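Local coordinates for putative phosphomethylpyrimidine kinase (Bacteroides thetaiotaomicron, PDB 3MBH), which binds pyridoxal and, as a ribokinase-like kinase, probably phosphorylates it with ATP, at residues W209-P214 with Q284-E289; S229-S234 with M243-A248. All blocks are in the same frame, centred on the assembly; numbering follows the deposited sequence.

Interaction 1: W209-P214 with Q284-E289; sequences WKVTCP and QMASYE
An antiparallel beta ladder at the end of the chain's mixed sheet joins Lys210 to Tyr288 and Trp209 to Glu289. It pairs strand 207-213 with the short C-terminal strand 288-290. Lys210 and Tyr288 form the hydrogen-bonded pair. Lys210 N donates to Tyr288 O over 2.8 Å. Tyr288 N returns a bond of 2.9 Å to Lys210 O. On the same face of the sheet the two side chains run side by side, with Lys210 CB over one face of the Tyr288 ring, toward its rim. The lysine chain is extended, with CG anti to the backbone N (chi1 175°), and its CD comes 3.2 Å from Tyr288 OH. Water 1 bridges Lys210 NZ and Tyr288 OH, and Asp164 holds NZ in a salt bridge. A leucine in place of Lys210 would probably leave Asp164 without its salt-bridge partner and water 1 without one of its anchors. On the other face, Glu289 CB makes an off-centre CH-pi contact with Trp209, 4.2 Å from the centroid of the six-membered ring. Beyond the ladder, Val211 CG2 meets Ala286 CB at 4.0 Å. Water 2 links Thr212 N to Ala286 O as the chains part. Ser287 OG turns to helix 241-257, where Asp246 and Pro242 O are its partners. The short ladder thus adds the C-terminal tail as an antiparallel strand to the mixed sheet of a ribokinase-like alpha/beta fold.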
# COMPACT_ATOMS: atom_id res chain seq x y z
N TRP A 209 29.04 -6.11 -13.25
CA TRP A 209 27.85 -6.79 -12.79
C TRP A 209 27.22 -7.57 -13.89
O TRP A 209 27.25 -7.16 -15.03
CB TRP A 209 26.82 -5.77 -12.30
CG TRP A 209 27.34 -4.92 -11.23
CD1 TRP A 209 27.90 -3.69 -11.37
CD2 TRP A 209 27.43 -5.25 -9.84
NE1 TRP A 209 28.34 -3.23 -10.15
CE2 TRP A 209 28.02 -4.16 -9.19
CE3 TRP A 209 27.04 -6.36 -9.09
CZ2 TRP A 209 28.26 -4.16 -7.81
CZ3 TRP A 209 27.28 -6.34 -7.72
CH2 TRP A 209 27.90 -5.25 -7.11
N LYS A 210 26.54 -8.65 -13.53
CA LYS A 210 25.73 -9.39 -14.45
C LYS A 210 24.40 -9.82 -13.81
O LYS A 210 24.34 -10.19 -12.62
CB LYS A 210 26.52 -10.62 -14.89
CG LYS A 210 25.78 -11.63 -15.79
CD LYS A 210 26.73 -12.80 -16.14
CE LYS A 210 26.09 -13.92 -16.96
NZ LYS A 210 27.10 -15.00 -17.33
N VAL A 211 23.34 -9.83 -14.59
CA VAL A 211 22.07 -10.37 -14.11
C VAL A 211 21.44 -11.16 -15.25
O VAL A 211 21.53 -10.76 -16.38
CB VAL A 211 21.18 -9.24 -13.57
CG1 VAL A 211 20.89 -8.21 -14.62
CG2 VAL A 211 19.92 -9.78 -12.95
N THR A 212 20.90 -12.33 -14.95
CA THR A 212 20.32 -13.20 -15.96
C THR A 212 18.84 -13.26 -15.68
O THR A 212 18.47 -13.45 -14.54
CB THR A 212 20.93 -14.63 -15.90
OG1 THR A 212 22.30 -14.54 -16.31
CG2 THR A 212 20.20 -15.63 -16.88
N CYS A 213 18.03 -13.17 -16.72
CA CYS A 213 16.59 -13.17 -16.52
C CYS A 213 15.90 -14.05 -17.52
O CYS A 213 16.39 -14.25 -18.64
CB CYS A 213 16.08 -11.76 -16.65
SG CYS A 213 16.83 -10.69 -15.41
N PRO A 214 14.73 -14.57 -17.12
CA PRO A 214 14.03 -15.46 -18.03
C PRO A 214 13.02 -14.69 -18.84
O PRO A 214 11.80 -14.80 -18.63
CB PRO A 214 13.38 -16.46 -17.09
CG PRO A 214 13.03 -15.61 -15.87
CD PRO A 214 14.07 -14.54 -15.80
N GLN A 284 14.31 -8.30 -4.26
CA GLN A 284 15.36 -9.20 -3.81
C GLN A 284 16.38 -9.19 -4.93
O GLN A 284 16.02 -9.15 -6.10
CB GLN A 284 14.87 -10.64 -3.48
CG GLN A 284 15.98 -11.75 -3.51
CD GLN A 284 15.47 -13.13 -3.07
OE1 GLN A 284 14.29 -13.28 -2.71
NE2 GLN A 284 16.36 -14.13 -3.08
N MSE A 285 17.64 -9.22 -4.57
CA MSE A 285 18.67 -9.04 -5.54
C MSE A 285 19.04 -10.30 -6.31
O MSE A 285 19.19 -11.37 -5.74
CB MSE A 285 19.88 -8.40 -4.90
CG MSE A 285 19.64 -6.90 -4.66
SE MSE A 285 21.27 -5.99 -4.18
CE MSE A 285 21.52 -5.11 -5.82
N ALA A 286 19.19 -10.12 -7.61
CA ALA A 286 19.62 -11.18 -8.51
C ALA A 286 20.99 -10.83 -9.18
O ALA A 286 21.74 -11.71 -9.57
CB ALA A 286 18.56 -11.40 -9.52
N SER A 287 21.34 -9.57 -9.26
CA SER A 287 22.62 -9.15 -9.85
C SER A 287 23.85 -9.66 -9.08
O SER A 287 23.85 -9.84 -7.84
CB SER A 287 22.64 -7.61 -9.99
OG SER A 287 22.29 -7.02 -8.76
N TYR A 288 24.90 -9.98 -9.81
CA TYR A 288 26.11 -10.39 -9.17
C TYR A 288 27.34 -9.87 -9.79
O TYR A 288 27.39 -9.54 -11.00
CB TYR A 288 26.17 -11.91 -9.00
CG TYR A 288 26.15 -12.68 -10.27
CD1 TYR A 288 24.95 -12.96 -10.90
CD2 TYR A 288 27.32 -13.17 -10.80
CE1 TYR A 288 24.91 -13.68 -12.09
CE2 TYR A 288 27.32 -13.93 -12.00
CZ TYR A 288 26.10 -14.18 -12.63
OH TYR A 288 26.06 -14.91 -13.80
N GLU A 289 28.35 -9.79 -8.95
CA GLU A 289 29.57 -9.10 -9.35
C GLU A 289 30.41 -10.09 -10.13
O GLU A 289 30.50 -11.24 -9.73
CB GLU A 289 30.33 -8.55 -8.12
CG GLU A 289 31.65 -7.92 -8.49
CD GLU A 289 32.24 -6.99 -7.42
OE1 GLU A 289 31.83 -7.02 -6.26
OE2 GLU A 289 33.14 -6.21 -7.78
O HOH W 1 28.86 -15.94 -14.76
O HOH W 2 21.33 -13.21 -12.31

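Interaction 2: S229-S234 with M243-A248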
# COMPACT_ATOMS: atom_id res chain seq x y z
N SER A 229 14.39 3.82 -18.50
CA SER A 229 13.55 4.69 -17.66
C SER A 229 13.64 4.25 -16.17
O SER A 229 13.84 5.09 -15.27
CB SER A 229 12.08 4.64 -18.11
OG SER A 229 11.87 5.33 -19.33
N VAL A 230 13.58 2.93 -15.93
CA VAL A 230 13.70 2.45 -14.54
C VAL A 230 15.11 2.67 -14.01
O VAL A 230 15.29 3.11 -12.87
CB VAL A 230 13.21 1.02 -14.34
CG1 VAL A 230 13.44 0.63 -12.86
CG2 VAL A 230 11.70 0.89 -14.76
N ILE A 231 16.12 2.42 -14.84
CA ILE A 231 17.51 2.70 -14.44
C ILE A 231 17.69 4.18 -14.03
O ILE A 231 18.26 4.48 -12.97
CB ILE A 231 18.55 2.29 -15.50
CG1 ILE A 231 18.54 0.76 -15.67
CG2 ILE A 231 19.99 2.81 -15.12
CD1 ILE A 231 19.22 -0.09 -14.58
N THR A 232 17.17 5.10 -14.83
CA THR A 232 17.31 6.52 -14.56
C THR A 232 16.63 6.91 -13.29
O THR A 232 17.23 7.59 -12.44
CB THR A 232 16.68 7.31 -15.71
OG1 THR A 232 17.39 6.96 -16.89
CG2 THR A 232 16.78 8.81 -15.49
N GLY A 233 15.37 6.49 -13.13
CA GLY A 233 14.65 6.79 -11.93
C GLY A 233 15.33 6.20 -10.68
O GLY A 233 15.40 6.85 -9.65
N SER A 234 15.79 4.96 -10.78
CA SER A 234 16.40 4.28 -9.63
C SER A 234 17.70 4.98 -9.21
O SER A 234 17.94 5.21 -8.01
CB SER A 234 16.57 2.78 -9.96
OG SER A 234 17.53 2.12 -9.17
N MSE A 243 21.39 -2.43 -7.70
CA MSE A 243 19.99 -2.32 -7.31
C MSE A 243 19.13 -1.82 -8.49
O MSE A 243 18.04 -2.35 -8.70
CB MSE A 243 19.81 -1.45 -6.07
CG MSE A 243 18.36 -1.11 -5.79
SE MSE A 243 17.47 -2.67 -5.03
CE MSE A 243 18.30 -2.61 -3.23
N ALA A 244 19.65 -0.84 -9.25
CA ALA A 244 18.97 -0.32 -10.45
C ALA A 244 18.74 -1.43 -11.45
O ALA A 244 17.64 -1.58 -11.98
CB ALA A 244 19.77 0.81 -11.10
N LEU A 245 19.77 -2.21 -11.72
CA LEU A 245 19.66 -3.38 -12.58
C LEU A 245 18.55 -4.39 -12.16
O LEU A 245 17.83 -4.93 -13.01
CB LEU A 245 21.01 -4.13 -12.62
CG LEU A 245 22.22 -3.40 -13.22
CD1 LEU A 245 23.52 -4.32 -13.14
CD2 LEU A 245 21.97 -2.92 -14.60
N ASP A 246 18.47 -4.67 -10.86
CA ASP A 246 17.42 -5.57 -10.32
C ASP A 246 16.04 -4.99 -10.45
O ASP A 246 15.13 -5.68 -10.92
CB ASP A 246 17.74 -5.91 -8.85
CG ASP A 246 18.84 -6.98 -8.76
OD1 ASP A 246 18.67 -8.03 -9.42
OD2 ASP A 246 19.85 -6.78 -8.07
N ARG A 247 15.88 -3.71 -10.10
CA ARG A 247 14.60 -3.05 -10.23
C ARG A 247 14.13 -3.07 -11.68
O ARG A 247 12.98 -3.40 -11.95
CB ARG A 247 14.65 -1.63 -9.70
CG ARG A 247 14.88 -1.57 -8.24
CD ARG A 247 14.72 -0.13 -7.67
NE ARG A 247 13.37 0.36 -7.75
CZ ARG A 247 13.01 1.60 -7.47
NH1 ARG A 247 13.92 2.49 -7.09
NH2 ARG A 247 11.72 1.95 -7.56
N ALA A 248 15.02 -2.71 -12.62
CA ALA A 248 14.68 -2.63 -14.07
C ALA A 248 14.32 -4.00 -14.64
O ALA A 248 13.27 -4.15 -15.26
CB ALA A 248 15.77 -1.98 -14.89
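Ala244 meets Ile231 and Ser234 in a helical hairpin of the ribokinase-like fold, a roughly antiparallel pair of consecutive helices, 223-236 and 241-257. The short segments run at 138° to each other, with axes 8.5 Å apart, and the interface is buried. Ala244 points at the other helix. Its CB lies 3.6 Å from Ile231 CD1, and Ser234 OG comes to 3.1 Å from Ala244 CA. That hydroxyl hydrogen-bonds to Asp239 outside the pair. Leu245 starts off away from helix 223-236, but its CD2 still reaches Ile231 CD1. Arg247 lays its CD near Ser234 OG and its CB 4.1 Å from Val230 CG1. The bend at chi3 (67°) brings NH1 back beside Ser234 CB, and NH1 makes a salt bridge with Asp239. Asp239 therefore ties the serine and the arginine together. Arg247 NH2 bonds Leu279 O. The arginine side chain lies about 5 Å from that of Asp280, a known zinc ligand of this protein, though no zinc is bound to this chain here. Ala248 ends the segment. Its small CB touches Ile231 CD1, and Val230 CG1 sits 3.7 Å from Ala248 CA.

Following the chain from the N terminus, most of the sheet is already built when strand 207-213, the first half of interaction 1, is reached. The chain then forms helix 223-236, turns, and returns as helix 241-257. Interaction 2 closes this short loop, with eight residues between its segments. The chain later comes back to the sheet at 284-289, and interaction 1 closes a loop of 69 intervening residues. The smaller loop lies wholly within the larger one, and the two do not cross. Asp246 joins them directly: its OD2 probably hydrogen-bonds Ser287 OG, and its OD1 Ala286 N. Together they tie the end of the sheet and the C-terminal tail to the helix pair.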